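Local coordinates for 457aa long hypothetical protein (Pyrococcus horikoshii, PDB 2CSU) that has no assigned function but combines a Rossmann-like CoA-binding domain with two domains related to succinyl-CoA ligases, at residues V445-A448 with K449-G452. Numbering follows the deposited sequence.
Sequences VEQA and KNVG
The outer methylenes of Lys449, CD and CE, pass over one face of the Glu446 carboxylate: Lys449 CD stands 3.8 Å from Glu446 CD, almost along the plane normal. Lys449 NZ approaches from the same face, 4.0 Å from Glu446 OE1, so the salt bridge is long and probably a modest electrostatic pull. The amide of Asn450 lies with one face over the backbone, Glu446 O being 3.6 Å from Asn450 CG. On that same side, but tilted well toward the edge, Gln447 OE1 comes within 3.5 Å of Asn450 ND2; the two amide planes stand 73° apart. The Gln447 amide in turn takes Asn450 CB above its oxygen and Val451 CG2 above its nitrogen, both on one face, the latter 3.8 Å from Gln447 NE2. Gln447 reaches this place because CG is anti to the backbone N and the chain bends at chi2 (66°). Beneath the side chains, the i to i+4 bonds of this turn include Val451 N to Gln447 O at 3.0 Å, which is nearly straight (N-H...O 174°); Gly452 then leaves the helix with positive phi. This is the C-terminal end of helix 434-450, in the ligase-CoA domain. Gln447 NE2 donates to Thr227 O of helix 216-229, and Asn450 ND2 weakly to Gly269 O just ahead of strand 271-273, tying the helix end to the flavodoxin-like domain.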
loop_
_atom_site.group_PDB
_atom_site.type_symbol
_atom_site.label_atom_id
_atom_site.label_comp_id
_atom_site.label_asym_id
_atom_site.label_seq_id
_atom_site.Cartn_x
_atom_site.Cartn_y
_atom_site.Cartn_z
ATOM N N VAL A 445 -10.941 -13.956 -13.534
ATOM C CA VAL A 445 -10.918 -14.765 -14.753
ATOM C C VAL A 445 -10.519 -16.206 -14.430
ATOM O O VAL A 445 -11.171 -17.143 -14.888
ATOM C CB VAL A 445 -9.953 -14.172 -15.813
ATOM C CG1 VAL A 445 -9.763 -15.145 -16.963
ATOM C CG2 VAL A 445 -10.519 -12.882 -16.348
ATOM N N GLU A 446 -9.470 -16.383 -13.629
ATOM C CA GLU A 446 -9.019 -17.724 -13.265
ATOM C C GLU A 446 -10.101 -18.537 -12.559
ATOM O O GLU A 446 -10.251 -19.733 -12.813
ATOM C CB GLU A 446 -7.772 -17.658 -12.385
ATOM C CG GLU A 446 -6.464 -17.875 -13.132
ATOM C CD GLU A 446 -6.312 -19.289 -13.697
ATOM O OE1 GLU A 446 -5.435 -19.498 -14.560
ATOM O OE2 GLU A 446 -7.060 -20.193 -13.275
ATOM N N GLN A 447 -10.853 -17.898 -11.669
ATOM C CA GLN A 447 -11.894 -18.668 -10.993
ATOM C C GLN A 447 -13.035 -19.038 -11.944
ATOM O O GLN A 447 -13.719 -20.048 -11.793
ATOM C CB GLN A 447 -12.419 -17.825 -9.829
ATOM C CG GLN A 447 -13.614 -18.467 -9.122
ATOM C CD GLN A 447 -13.174 -19.743 -8.439
ATOM O OE1 GLN A 447 -12.024 -20.147 -8.472
ATOM N NE2 GLN A 447 -14.168 -20.405 -7.815
ATOM N N ALA A 448 -13.269 -18.152 -12.930
ATOM C CA ALA A 448 -14.234 -18.483 -13.971
ATOM C C ALA A 448 -13.802 -19.751 -14.710
ATOM O O ALA A 448 -14.601 -20.604 -15.063
ATOM C CB ALA A 448 -14.311 -17.308 -14.944
ATOM N N LYS A 449 -12.480 -19.827 -14.973
ATOM C CA LYS A 449 -11.937 -21.045 -15.566
ATOM C C LYS A 449 -12.298 -22.265 -14.720
ATOM O O LYS A 449 -12.855 -23.247 -15.189
ATOM C CB LYS A 449 -10.413 -20.912 -15.622
ATOM C CG LYS A 449 -9.912 -20.284 -16.922
ATOM C CD LYS A 449 -8.531 -19.650 -16.748
ATOM C CE LYS A 449 -7.554 -20.046 -17.858
ATOM N NZ LYS A 449 -6.781 -18.875 -18.270
ATOM N N ASN A 450 -11.920 -22.177 -13.434
ATOM C CA ASN A 450 -12.152 -23.290 -12.520
ATOM C C ASN A 450 -13.600 -23.793 -12.569
ATOM O O ASN A 450 -13.873 -24.964 -12.794
ATOM C CB ASN A 450 -11.786 -22.826 -11.111
ATOM C CG ASN A 450 -10.285 -22.791 -10.980
ATOM O OD1 ASN A 450 -9.547 -23.025 -11.934
ATOM N ND2 ASN A 450 -9.826 -22.498 -9.750
ATOM N N VAL A 451 -14.554 -22.875 -12.315
ATOM C CA VAL A 451 -15.951 -23.306 -12.391
ATOM C C VAL A 451 -16.354 -23.658 -13.827
ATOM O O VAL A 451 -17.460 -24.106 -14.095
ATOM C CB VAL A 451 -16.857 -22.198 -11.856
ATOM C CG1 VAL A 451 -18.313 -22.638 -11.965
ATOM C CG2 VAL A 451 -16.541 -21.920 -10.401
ATOM N N GLY A 452 -15.416 -23.458 -14.748
ATOM C CA GLY A 452 -15.670 -23.772 -16.143
ATOM C C GLY A 452 -16.590 -22.788 -16.841
ATOM O O GLY A 452 -17.797 -23.022 -16.955
#